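Local atomic coordinates of beta-mannosidase (Trichoderma harzianum, PDB entry 4CVU), a protein that probably releases beta-linked mannose from the non-reducing ends of mannosides and manno-oligosaccharides, as a glycoside hydrolase of family 2. Residues 598-601 with 605-608; 864-869 with 887-892; 916-921 with 925-930. All blocks are in the same frame, centred on the assembly; numbering follows the deposited sequence. Where two conformers were deposited one is given.

From the N terminus, contact 1 comes first: it closes a tight loop of three residues, joining the end of the loop after strand 592-595 to helix 603-609, which begins within those three. Some 250 residues later, contact 2 closes a stretch of 17 residues, bringing strand 864-869 against strand 884-890 in the C-terminal Ig-fold domain. Contact 3 follows, again across three residues, where strand 911-921 turns into the loop before strand 932-934. The three are in series; none nests or crosses. Contacts 2 and 3 touch, with Pro892 against Gln930 and Tyr868 against Thr928. Contact 1 stands apart, its nearest atoms about 8 Å from contact 2, but helix 664-692 reaches both, through Cys672 and His673.

Contact 1: residues 598-601 with 605-608; sequences ISMP and TWQQ
Pro601 packs onto the indole of Trp606 in a CH-pi contact, and Met600 adds a Met-aromatic contact at the same ring; the loop carrying them leads from strand 592-595 into helix 603-609, in what is probably the (beta/alpha)8-barrel domain of this family 2 enzyme. In the CH-pi contact, Pro601 CG sits 3.6 Å from the centroid of the five-membered ring of Trp606 and 22° off its normal. Pro601 CD lies 3.4 Å from Trp606 NE1, and the two side chains cross at about a right angle. The sulfur comes from another direction. Met600 is bent at chi2 (-55°), and its SD approaches the indole edge near the ring plane, 3.8 Å from Trp606 CZ2. Around the rest of the indole, Phe668 and Cys672 of helix 664-692 and Val622 of helix 620-625 also make contact. With alanine at position 606 the Pro601 ring would probably lose its aromatic face and the Met600 sulfur its edge partner, opening a gap in this buried layer. In the loop itself, hydrogen bonds pair Met600 N with Thr675 OG1 and Met600 O with Gln676 NE2. Thr605 sends OG1 outside the pair, to a hydrogen bond with Glu721 OE1, and leaves its CG2, anti to the backbone N, to meet Pro601 CB at 3.8 Å.

Contact 2: residues 864-869 with 887-892; sequences LHLSYN and TWLTHP
Leu866 and Leu889 meet methyl to methyl, CD1 of the first 3.6 Å from CD2 of the second, with the two side chains running at a slant to each other. Leu866 gets there by extending its CG anti to the backbone N (chi1 178°), which brings CD1 up to the facing strand. Leu889 sets off less directly, yet its end swings nearer and supplies the touching methyl. A looser pair lies alongside: Leu864 CD2 and Thr887 CG2 are 4.2 Å apart, just in van der Waals range. Backbones stay well separated, 9.4 Å between Leu866 CA and Leu889 CA, as expected for the two sheets of an Ig-like beta sandwich facing each other through their side chains. Strand 864-869 is an outermost strand of one sheet, paired with 874-879; strand 884-890 lies between 904-906 and 932-934 in the other. Val877 and Val933, one from each sheet, both pack on Leu866 and Thr887, and Phe899 supports Leu889. Trp888 points away from strand 864-869 and meets the rings of His673 on helix 664-692 and Tyr731 on helix 729-736. Where the strand gives out, His891 ND1 reaches forward to Pro892 O in a hydrogen bond of 2.9 Å. Polar groups fix the second strand: Thr887 OG1 bonds to Ser884 OG and Phe904 O, and Leu889 N to Asn902 OD1.

Contact 3: residues 916-921 with 925-930; sequences FTLQQD and GKWTEQ
Trp927 lays its indole against the strand residues Phe916, Leu918 and Asp921, each of which meets it differently. Phe916 lies aslant, its ring plane at 43° to that of the six-membered ring and the centroids 4.9 Å apart, an oblique pairing. Trp927 CH2 makes the nearest touch, 3.6 Å from Phe916 CD2, while Trp927 CZ3 hangs over a face of the phenyl near its rim. Leu918 covers part of one indole face with CD1, which is 4.2 Å from Trp927 CE2; Thr928 CG2 sits over the centre of the opposite face. Asp921 comes at the pyrrole edge, its carboxylate plane 81° from the ring and OD2 3.3 Å from Trp927 CD1. That same OD2 accepts a hydrogen bond of 2.8 Å from Gly925 N on its syn side, and OD1 bonds to Thr923 OG1, which in turn bonds to Trp927 N. Asp921 thus holds the turn that follows it, OD1 at Thr923 and OD2 at Gly925. Gly925 has a positive phi, where a side chain would jam against the preceding carbonyl. Trp927 CG lies between the backbone N and the carbonyl carbon (chi1 66°), which lays the indole along the strand's side chains. The contact lies where strand 911-921 leads into the loop before strand 932-934 of the Ig-like domain; strand 911-921 pairs with strand 895-899 through a classic beta bulge, Gln919 and Gln920 opposite Leu896. Phe916 meets Phe899 and His891 edge-to-face, Pro892 packs on Trp927, and Gln919 NE2 reaches Arg406 O and Asp409 OD2 on helix 401-413.

Contact 1: residues 598-601 with 605-608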
ATOM      1  N   ILE A 598      -4.563 -14.904 -20.262  1.00 29.42           N
ATOM      2  CA  ILE A 598      -4.037 -14.137 -19.078  1.00 28.86           C
ATOM      3  C   ILE A 598      -4.150 -14.827 -17.738  1.00 28.93           C
ATOM      4  O   ILE A 598      -5.004 -15.736 -17.590  1.00 28.16           O
ATOM      5  CB  ILE A 598      -4.655 -12.739 -18.988  1.00 29.20           C
ATOM      6  CG1 ILE A 598      -6.150 -12.839 -18.655  1.00 29.59           C
ATOM      7  CG2 ILE A 598      -4.452 -11.976 -20.290  1.00 29.34           C
ATOM      8  CD1 ILE A 598      -6.792 -11.547 -18.182  1.00 30.09           C
ATOM      9  N   SER A 599      -3.385 -14.440 -16.689  1.00 28.12           N
ATOM     10  CA  SER A 599      -3.677 -15.032 -15.436  1.00 26.88           C
ATOM     11  C   SER A 599      -3.242 -13.944 -14.406  1.00 27.36           C
ATOM     12  O   SER A 599      -2.480 -13.050 -14.770  1.00 25.90           O
ATOM     13  CB  SER A 599      -2.824 -16.294 -15.272  1.00 28.23           C
ATOM     14  OG  SER A 599      -1.402 -15.983 -15.122  1.00 28.91           O
ATOM     15  N   MET A 600      -3.775 -14.048 -13.196  1.00 27.81           N
ATOM     16  CA  MET A 600      -3.450 -13.113 -12.115  1.00 28.37           C
ATOM     17  C   MET A 600      -2.034 -13.289 -11.708  1.00 29.44           C
ATOM     18  O   MET A 600      -1.507 -14.393 -11.747  1.00 29.53           O
ATOM     19  CB  MET A 600      -4.292 -13.449 -10.887  1.00 29.10           C
ATOM     20  CG  MET A 600      -5.726 -13.051 -10.813  1.00 30.00           C
ATOM     21  SD  MET A 600      -5.973 -11.337 -11.053  1.00 30.81           S
ATOM     22  CE  MET A 600      -7.648 -11.067 -10.573  1.00 31.09           C
ATOM     23  N   PRO A 601      -1.387 -12.218 -11.187  1.00 31.04           N
ATOM     24  CA  PRO A 601      -0.124 -12.504 -10.575  1.00 31.16           C
ATOM     25  C   PRO A 601      -0.294 -12.970  -9.115  1.00 32.24           C
ATOM     26  O   PRO A 601      -1.393 -12.874  -8.526  1.00 33.01           O
ATOM     27  CB  PRO A 601       0.557 -11.120 -10.566  1.00 31.35           C
ATOM     28  CG  PRO A 601      -0.550 -10.146 -10.436  1.00 30.77           C
ATOM     29  CD  PRO A 601      -1.651 -10.768 -11.289  1.00 30.84           C
ATOM     30  N   THR A 605       2.981 -10.251  -5.427  1.00 30.26           N
ATOM     31  CA  THR A 605       3.182  -9.262  -6.478  1.00 30.75           C
ATOM     32  C   THR A 605       2.097  -8.148  -6.331  1.00 31.73           C
ATOM     33  O   THR A 605       2.456  -6.945  -6.146  1.00 31.70           O
ATOM     34  CB  THR A 605       3.256  -9.889  -7.886  1.00 29.15           C
ATOM     35  OG1 THR A 605       4.536 -10.565  -8.099  1.00 28.69           O
ATOM     36  CG2 THR A 605       3.095  -8.849  -8.902  1.00 30.08           C
ATOM     37  N   TRP A 606       0.802  -8.531  -6.284  1.00 29.85           N
ATOM     38  CA  TRP A 606      -0.272  -7.546  -6.035  1.00 30.07           C
ATOM     39  C   TRP A 606       0.093  -6.640  -4.870  1.00 31.31           C
ATOM     40  O   TRP A 606      -0.108  -5.411  -4.916  1.00 32.48           O
ATOM     41  CB  TRP A 606      -1.541  -8.204  -5.647  1.00 28.69           C
ATOM     42  CG  TRP A 606      -2.291  -8.680  -6.879  1.00 28.18           C
ATOM     43  CD1 TRP A 606      -2.561  -9.941  -7.213  1.00 28.89           C
ATOM     44  CD2 TRP A 606      -2.786  -7.854  -7.919  1.00 28.31           C
ATOM     45  NE1 TRP A 606      -3.278  -9.982  -8.429  1.00 28.14           N
ATOM     46  CE2 TRP A 606      -3.419  -8.693  -8.870  1.00 28.70           C
ATOM     47  CE3 TRP A 606      -2.793  -6.477  -8.138  1.00 28.78           C
ATOM     48  CZ2 TRP A 606      -4.031  -8.183 -10.003  1.00 29.26           C
ATOM     49  CZ3 TRP A 606      -3.402  -5.975  -9.249  1.00 29.34           C
ATOM     50  CH2 TRP A 606      -4.025  -6.833 -10.187  1.00 29.30           C
ATOM     51  N   GLN A 607       0.556  -7.260  -3.811  1.00 32.25           N
ATOM     52  CA  GLN A 607       0.828  -6.534  -2.571  1.00 33.69           C
ATOM     53  C   GLN A 607       1.846  -5.394  -2.734  1.00 34.30           C
ATOM     54  O   GLN A 607       1.960  -4.489  -1.877  1.00 34.35           O
ATOM     55  CB  GLN A 607       1.274  -7.510  -1.486  1.00 34.27           C
ATOM     56  CG  GLN A 607       0.124  -8.234  -0.825  1.00 35.11           C
ATOM     57  CD  GLN A 607       0.593  -9.300   0.141  1.00 36.05           C
ATOM     58  OE1 GLN A 607       1.561 -10.044  -0.102  1.00 36.78           O
ATOM     59  NE2 GLN A 607      -0.066  -9.362   1.232  1.00 37.14           N
ATOM     60  N   GLN A 608       2.612  -5.442  -3.817  1.00 34.53           N
ATOM     61  CA  GLN A 608       3.600  -4.413  -4.092  1.00 35.01           C
ATOM     62  C   GLN A 608       2.941  -3.100  -4.520  1.00 35.64           C
ATOM     63  O   GLN A 608       3.508  -2.059  -4.307  1.00 36.01           O
ATOM     64  CB  GLN A 608       4.550  -4.878  -5.211  1.00 34.07           C
ATOM     65  CG  GLN A 608       5.372  -6.099  -4.851  1.00 33.70           C
ATOM     66  CD  GLN A 608       6.137  -6.675  -6.033  1.00 32.27           C
ATOM     67  OE1 GLN A 608       6.139  -6.130  -7.147  1.00 31.16           O
ATOM     68  NE2 GLN A 608       6.812  -7.778  -5.785  1.00 32.50           N
TER

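Contact 2: residues 864-869 with 887-892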
ATOM      1  N   LEU A 864       1.397 -33.183   3.278  1.00 41.38           N
ATOM      2  CA  LEU A 864       2.710 -32.884   2.767  1.00 40.25           C
ATOM      3  C   LEU A 864       3.627 -32.497   3.908  1.00 41.70           C
ATOM      4  O   LEU A 864       3.195 -31.834   4.840  1.00 42.90           O
ATOM      5  CB  LEU A 864       2.656 -31.715   1.773  1.00 40.44           C
ATOM      6  CG  LEU A 864       2.037 -31.949   0.399  1.00 38.98           C
ATOM      7  CD1 LEU A 864       1.720 -30.620  -0.244  1.00 39.23           C
ATOM      8  CD2 LEU A 864       3.004 -32.721  -0.477  1.00 39.43           C
ATOM      9  N   HIS A 865       4.829 -32.993   3.873  1.00 42.38           N
ATOM     10  CA  HIS A 865       5.916 -32.501   4.761  0.50 44.52           C
ATOM     11  C   HIS A 865       7.084 -31.766   3.968  1.00 44.55           C
ATOM     12  O   HIS A 865       7.527 -32.083   2.836  1.00 44.76           O
ATOM     13  CB  HIS A 865       6.584 -33.668   5.515  0.50 46.12           C
ATOM     14  CG  HIS A 865       5.770 -34.259   6.632  0.50 48.05           C
ATOM     15  ND1 HIS A 865       4.552 -34.871   6.434  0.50 48.90           N
ATOM     16  CD2 HIS A 865       6.032 -34.375   7.957  0.50 49.79           C
ATOM     17  CE1 HIS A 865       4.094 -35.327   7.586  0.50 49.95           C
ATOM     18  NE2 HIS A 865       4.977 -35.043   8.528  0.50 49.28           N
ATOM     19  N   LEU A 866       7.538 -30.702   4.603  1.00 44.76           N
ATOM     20  CA  LEU A 866       8.519 -29.878   3.937  1.00 43.85           C
ATOM     21  C   LEU A 866       9.613 -29.562   4.927  1.00 44.49           C
ATOM     22  O   LEU A 866       9.328 -29.246   6.079  1.00 45.09           O
ATOM     23  CB  LEU A 866       7.850 -28.581   3.438  1.00 43.78           C
ATOM     24  CG  LEU A 866       8.716 -27.534   2.738  1.00 42.85           C
ATOM     25  CD1 LEU A 866       9.194 -28.070   1.418  1.00 42.85           C
ATOM     26  CD2 LEU A 866       7.967 -26.205   2.536  1.00 44.22           C
ATOM     27  N   SER A 867      10.856 -29.681   4.481  1.00 43.88           N
ATOM     28  CA  SER A 867      12.009 -29.346   5.324  1.00 45.66           C
ATOM     29  C   SER A 867      13.108 -28.818   4.452  1.00 44.17           C
ATOM     30  O   SER A 867      13.113 -29.046   3.235  1.00 42.67           O
ATOM     31  CB  SER A 867      12.502 -30.582   6.108  1.00 48.50           C
ATOM     32  OG  SER A 867      12.664 -31.700   5.262  1.00 47.82           O
ATOM     33  N   TYR A 868      14.043 -28.119   5.075  1.00 42.77           N
ATOM     34  CA  TYR A 868      15.173 -27.573   4.353  1.00 43.65           C
ATOM     35  C   TYR A 868      16.491 -28.044   4.956  1.00 43.80           C
ATOM     36  O   TYR A 868      16.633 -28.102   6.185  1.00 43.28           O
ATOM     37  CB  TYR A 868      15.148 -26.041   4.373  1.00 42.61           C
ATOM     38  CG  TYR A 868      16.257 -25.408   3.562  1.00 41.20           C
ATOM     39  CD1 TYR A 868      16.245 -25.459   2.172  1.00 40.61           C
ATOM     40  CD2 TYR A 868      17.300 -24.732   4.187  1.00 41.78           C
ATOM     41  CE1 TYR A 868      17.266 -24.869   1.415  1.00 41.31           C
ATOM     42  CE2 TYR A 868      18.311 -24.123   3.439  1.00 43.00           C
ATOM     43  CZ  TYR A 868      18.289 -24.208   2.071  1.00 41.03           C
ATOM     44  OH  TYR A 868      19.268 -23.630   1.356  1.00 43.64           O
ATOM     45  N   ASN A 869      17.439 -28.357   4.079  1.00 43.26           N
ATOM     46  CA  ASN A 869      18.761 -28.844   4.497  1.00 45.13           C
ATOM     47  C   ASN A 869      19.771 -27.788   4.125  1.00 44.82           C
ATOM     48  O   ASN A 869      19.990 -27.525   2.958  1.00 44.06           O
ATOM     49  CB  ASN A 869      19.082 -30.185   3.836  1.00 44.35           C
ATOM     50  CG  ASN A 869      20.380 -30.801   4.354  1.00 46.75           C
ATOM     51  OD1 ASN A 869      21.443 -30.186   4.269  1.00 45.68           O
ATOM     52  ND2 ASN A 869      20.294 -32.034   4.897  1.00 46.34           N
ATOM     53  N   THR A 887       1.702 -29.983  -6.828  1.00 31.81           N
ATOM     54  CA  THR A 887       2.454 -29.593  -5.604  1.00 32.92           C
ATOM     55  C   THR A 887       3.184 -28.324  -5.881  1.00 33.13           C
ATOM     56  O   THR A 887       3.829 -28.225  -6.923  1.00 32.27           O
ATOM     57  CB  THR A 887       3.449 -30.713  -5.261  1.00 34.66           C
ATOM     58  OG1 THR A 887       2.753 -31.965  -5.251  1.00 35.07           O
ATOM     59  CG2 THR A 887       4.122 -30.510  -3.898  1.00 34.43           C
ATOM     60  N   TRP A 888       3.186 -27.357  -4.925  1.00 34.08           N
ATOM     61  CA  TRP A 888       3.556 -26.007  -5.266  1.00 32.87           C
ATOM     62  C   TRP A 888       4.244 -25.388  -4.088  1.00 33.04           C
ATOM     63  O   TRP A 888       3.615 -25.263  -3.059  1.00 33.48           O
ATOM     64  CB  TRP A 888       2.296 -25.173  -5.608  1.00 34.87           C
ATOM     65  CG  TRP A 888       2.604 -23.748  -5.970  1.00 35.65           C
ATOM     66  CD1 TRP A 888       2.357 -22.629  -5.206  1.00 36.85           C
ATOM     67  CD2 TRP A 888       3.276 -23.292  -7.152  1.00 37.32           C
ATOM     68  NE1 TRP A 888       2.803 -21.491  -5.875  1.00 38.68           N
ATOM     69  CE2 TRP A 888       3.384 -21.875  -7.060  1.00 37.90           C
ATOM     70  CE3 TRP A 888       3.763 -23.927  -8.291  1.00 37.45           C
ATOM     71  CZ2 TRP A 888       3.970 -21.118  -8.041  1.00 37.64           C
ATOM     72  CZ3 TRP A 888       4.360 -23.157  -9.277  1.00 37.87           C
ATOM     73  CH2 TRP A 888       4.465 -21.779  -9.152  1.00 38.34           C
ATOM     74  N   LEU A 889       5.489 -24.989  -4.294  1.00 32.45           N
ATOM     75  CA  LEU A 889       6.290 -24.267  -3.313  1.00 34.17           C
ATOM     76  C   LEU A 889       6.189 -22.816  -3.615  1.00 33.82           C
ATOM     77  O   LEU A 889       6.240 -22.428  -4.779  1.00 33.81           O
ATOM     78  CB  LEU A 889       7.730 -24.711  -3.436  1.00 35.49           C
ATOM     79  CG  LEU A 889       7.966 -26.209  -3.129  1.00 36.39           C
ATOM     80  CD1 LEU A 889       9.184 -26.697  -3.873  1.00 37.96           C
ATOM     81  CD2 LEU A 889       8.142 -26.419  -1.662  1.00 37.86           C
ATOM     82  N   THR A 890       6.079 -21.990  -2.568  1.00 33.62           N
ATOM     83  CA  THR A 890       5.936 -20.599  -2.719  1.00 34.41           C
ATOM     84  C   THR A 890       7.047 -20.008  -1.882  1.00 34.14           C
ATOM     85  O   THR A 890       7.039 -20.261  -0.706  1.00 34.27           O
ATOM     86  CB  THR A 890       4.579 -20.077  -2.138  1.00 35.14           C
ATOM     87  OG1 THR A 890       3.484 -20.720  -2.791  1.00 35.24           O
ATOM     88  CG2 THR A 890       4.485 -18.560  -2.343  1.00 36.27           C
ATOM     89  N   HIS A 891       7.989 -19.288  -2.503  1.00 33.94           N
ATOM     90  CA  HIS A 891       9.015 -18.511  -1.759  1.00 34.88           C
ATOM     91  C   HIS A 891       8.427 -17.178  -1.278  1.00 35.59           C
ATOM     92  O   HIS A 891       7.523 -16.647  -1.893  1.00 33.58           O
ATOM     93  CB  HIS A 891      10.262 -18.324  -2.639  1.00 34.56           C
ATOM     94  CG  HIS A 891      10.111 -17.318  -3.735  1.00 35.44           C
ATOM     95  ND1 HIS A 891      10.334 -15.974  -3.533  1.00 35.31           N
ATOM     96  CD2 HIS A 891       9.806 -17.459  -5.043  1.00 34.29           C
ATOM     97  CE1 HIS A 891      10.159 -15.328  -4.669  1.00 36.43           C
ATOM     98  NE2 HIS A 891       9.827 -16.211  -5.597  1.00 35.85           N
ATOM     99  N   PRO A 892       8.943 -16.628  -0.161  1.00 36.64           N
ATOM    100  CA  PRO A 892       8.376 -15.415   0.366  1.00 37.91           C
ATOM    101  C   PRO A 892       8.815 -14.173  -0.393  1.00 38.90           C
ATOM    102  O   PRO A 892       9.670 -14.237  -1.276  1.00 37.95           O
ATOM    103  CB  PRO A 892       8.951 -15.360   1.791  1.00 38.29           C
ATOM    104  CG  PRO A 892      10.285 -15.979   1.649  1.00 37.72           C
ATOM    105  CD  PRO A 892      10.040 -17.120   0.677  1.00 37.22           C
TER

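Contact 3: residues 916-921 with 925-930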
ATOM      1  N   PHE A 916      16.876 -24.277  -5.090  1.00 41.61           N
ATOM      2  CA  PHE A 916      16.441 -22.930  -5.426  1.00 41.79           C
ATOM      3  C   PHE A 916      17.663 -22.147  -5.881  1.00 42.42           C
ATOM      4  O   PHE A 916      18.695 -22.146  -5.205  1.00 43.06           O
ATOM      5  CB  PHE A 916      15.826 -22.258  -4.180  1.00 41.11           C
ATOM      6  CG  PHE A 916      15.136 -20.929  -4.440  1.00 38.78           C
ATOM      7  CD1 PHE A 916      13.804 -20.886  -4.824  1.00 39.53           C
ATOM      8  CD2 PHE A 916      15.794 -19.734  -4.236  1.00 39.53           C
ATOM      9  CE1 PHE A 916      13.148 -19.672  -5.041  1.00 39.41           C
ATOM     10  CE2 PHE A 916      15.146 -18.514  -4.425  1.00 39.28           C
ATOM     11  CZ  PHE A 916      13.824 -18.487  -4.846  1.00 38.37           C
ATOM     12  N   THR A 917      17.539 -21.481  -7.022  1.00 41.49           N
ATOM     13  CA  THR A 917      18.550 -20.528  -7.479  1.00 41.81           C
ATOM     14  C   THR A 917      18.334 -19.182  -6.799  1.00 40.98           C
ATOM     15  O   THR A 917      17.407 -18.468  -7.134  1.00 39.93           O
ATOM     16  CB  THR A 917      18.461 -20.404  -8.994  1.00 42.39           C
ATOM     17  OG1 THR A 917      18.682 -21.699  -9.556  1.00 41.66           O
ATOM     18  CG2 THR A 917      19.466 -19.416  -9.550  1.00 43.27           C
ATOM     19  N   LEU A 918      19.142 -18.880  -5.797  1.00 41.62           N
ATOM     20  CA  LEU A 918      18.995 -17.661  -5.031  1.00 42.96           C
ATOM     21  C   LEU A 918      19.635 -16.540  -5.815  1.00 43.35           C
ATOM     22  O   LEU A 918      20.839 -16.530  -5.990  1.00 45.79           O
ATOM     23  CB  LEU A 918      19.657 -17.789  -3.651  1.00 43.97           C
ATOM     24  CG  LEU A 918      19.563 -16.592  -2.706  1.00 45.16           C
ATOM     25  CD1 LEU A 918      18.122 -16.245  -2.459  1.00 44.70           C
ATOM     26  CD2 LEU A 918      20.251 -16.911  -1.386  1.00 46.56           C
ATOM     27  N   GLN A 919      18.833 -15.596  -6.293  1.00 41.97           N
ATOM     28  CA  GLN A 919      19.343 -14.439  -7.034  1.00 43.15           C
ATOM     29  C   GLN A 919      19.556 -13.254  -6.127  1.00 45.53           C
ATOM     30  O   GLN A 919      20.519 -12.518  -6.295  1.00 46.19           O
ATOM     31  CB  GLN A 919      18.426 -14.047  -8.162  1.00 41.14           C
ATOM     32  CG  GLN A 919      18.263 -15.144  -9.171  1.00 41.04           C
ATOM     33  CD  GLN A 919      17.232 -14.832 -10.207  1.00 41.96           C
ATOM     34  OE1 GLN A 919      16.140 -14.398  -9.874  1.00 43.04           O
ATOM     35  NE2 GLN A 919      17.572 -15.037 -11.483  1.00 42.39           N
ATOM     36  N   GLN A 920      18.653 -13.054  -5.169  1.00 44.97           N
ATOM     37  CA  GLN A 920      18.838 -11.990  -4.187  1.00 46.65           C
ATOM     38  C   GLN A 920      18.110 -12.323  -2.910  1.00 44.24           C
ATOM     39  O   GLN A 920      17.023 -12.818  -2.954  1.00 43.21           O
ATOM     40  CB  GLN A 920      18.274 -10.665  -4.725  1.00 48.63           C
ATOM     41  CG  GLN A 920      18.362  -9.499  -3.742  1.00 51.04           C
ATOM     42  CD  GLN A 920      17.709  -8.244  -4.289  1.00 53.67           C
ATOM     43  OE1 GLN A 920      18.389  -7.371  -4.768  1.00 53.70           O
ATOM     44  NE2 GLN A 920      16.379  -8.186  -4.259  1.00 54.07           N
ATOM     45  N   ASP A 921      18.719 -12.010  -1.778  1.00 44.85           N
ATOM     46  CA  ASP A 921      18.101 -12.260  -0.480  1.00 46.19           C
ATOM     47  C   ASP A 921      18.126 -10.996   0.347  1.00 45.49           C
ATOM     48  O   ASP A 921      19.163 -10.409   0.500  1.00 47.38           O
ATOM     49  CB  ASP A 921      18.876 -13.350   0.253  1.00 45.31           C
ATOM     50  CG  ASP A 921      18.199 -13.782   1.533  1.00 45.27           C
ATOM     51  OD1 ASP A 921      17.030 -13.411   1.753  1.00 45.20           O
ATOM     52  OD2 ASP A 921      18.831 -14.502   2.315  1.00 46.78           O
ATOM     53  N   GLY A 925      18.975 -14.887   5.071  1.00 46.09           N
ATOM     54  CA  GLY A 925      18.949 -16.329   5.129  1.00 46.32           C
ATOM     55  C   GLY A 925      17.739 -16.962   5.789  1.00 45.33           C
ATOM     56  O   GLY A 925      17.597 -18.169   5.724  1.00 46.19           O
ATOM     57  N   LYS A 926      16.848 -16.178   6.394  1.00 45.20           N
ATOM     58  CA  LYS A 926      15.673 -16.759   7.072  1.00 45.29           C
ATOM     59  C   LYS A 926      14.522 -17.114   6.140  1.00 42.85           C
ATOM     60  O   LYS A 926      13.546 -17.678   6.592  1.00 41.40           O
ATOM     61  CB  LYS A 926      15.139 -15.817   8.133  1.00 48.07           C
ATOM     62  CG  LYS A 926      16.179 -15.434   9.179  1.00 51.23           C
ATOM     63  CD  LYS A 926      15.495 -14.992  10.470  1.00 54.43           C
ATOM     64  CE  LYS A 926      16.529 -14.746  11.574  1.00 57.38           C
ATOM     65  NZ  LYS A 926      17.057 -16.030  12.164  1.00 58.48           N
ATOM     66  N   TRP A 927      14.605 -16.720   4.881  1.00 40.70           N
ATOM     67  CA  TRP A 927      13.548 -17.009   3.892  1.00 41.06           C
ATOM     68  C   TRP A 927      13.175 -18.477   3.744  1.00 43.65           C
ATOM     69  O   TRP A 927      12.043 -18.806   3.327  1.00 43.43           O
ATOM     70  CB  TRP A 927      13.945 -16.464   2.523  1.00 42.40           C
ATOM     71  CG  TRP A 927      15.148 -17.144   1.909  1.00 40.37           C
ATOM     72  CD1 TRP A 927      16.478 -16.840   2.120  1.00 41.18           C
ATOM     73  CD2 TRP A 927      15.128 -18.245   1.005  1.00 39.76           C
ATOM     74  NE1 TRP A 927      17.279 -17.683   1.391  1.00 40.08           N
ATOM     75  CE2 TRP A 927      16.478 -18.561   0.700  1.00 38.66           C
ATOM     76  CE3 TRP A 927      14.098 -18.994   0.407  1.00 39.47           C
ATOM     77  CZ2 TRP A 927      16.821 -19.591  -0.161  1.00 39.58           C
ATOM     78  CZ3 TRP A 927      14.451 -20.050  -0.444  1.00 38.77           C
ATOM     79  CH2 TRP A 927      15.792 -20.333  -0.727  1.00 38.44           C
ATOM     80  N   THR A 928      14.146 -19.366   4.001  1.00 44.54           N
ATOM     81  CA  THR A 928      13.945 -20.822   3.864  1.00 46.20           C
ATOM     82  C   THR A 928      12.877 -21.331   4.832  1.00 44.48           C
ATOM     83  O   THR A 928      12.095 -22.198   4.479  1.00 45.08           O
ATOM     84  CB  THR A 928      15.252 -21.624   4.136  1.00 46.76           C
ATOM     85  OG1 THR A 928      15.765 -21.326   5.456  1.00 46.95           O
ATOM     86  CG2 THR A 928      16.273 -21.270   3.105  1.00 46.45           C
ATOM     87  N   GLU A 929      12.835 -20.734   6.017  1.00 44.24           N
ATOM     88  CA  GLU A 929      11.825 -21.018   7.028  1.00 48.11           C
ATOM     89  C   GLU A 929      10.433 -20.501   6.683  1.00 46.96           C
ATOM     90  O   GLU A 929       9.473 -20.915   7.316  1.00 45.02           O
ATOM     91  CB  GLU A 929      12.187 -20.345   8.350  1.00 51.06           C
ATOM     92  CG  GLU A 929      13.516 -20.766   8.923  1.00 54.65           C
ATOM     93  CD  GLU A 929      13.943 -19.862  10.070  1.00 59.72           C
ATOM     94  OE1 GLU A 929      13.083 -19.128  10.614  1.00 63.09           O
ATOM     95  OE2 GLU A 929      15.140 -19.885  10.434  1.00 61.93           O
ATOM     96  N   GLN A 930      10.344 -19.561   5.736  1.00 44.32           N
ATOM     97  CA  GLN A 930       9.065 -18.947   5.358  1.00 45.37           C
ATOM     98  C   GLN A 930       8.535 -19.580   4.091  1.00 41.83           C
ATOM     99  O   GLN A 930       7.456 -19.250   3.648  1.00 41.90           O
ATOM    100  CB  GLN A 930       9.205 -17.442   5.169  1.00 47.04           C
ATOM    101  CG  GLN A 930       9.869 -16.721   6.361  1.00 52.46           C
ATOM    102  CD  GLN A 930      10.671 -15.487   5.930  1.00 61.02           C
ATOM    103  OE1 GLN A 930      10.523 -14.993   4.787  1.00 60.91           O
ATOM    104  NE2 GLN A 930      11.546 -14.984   6.833  1.00 61.49           N
TER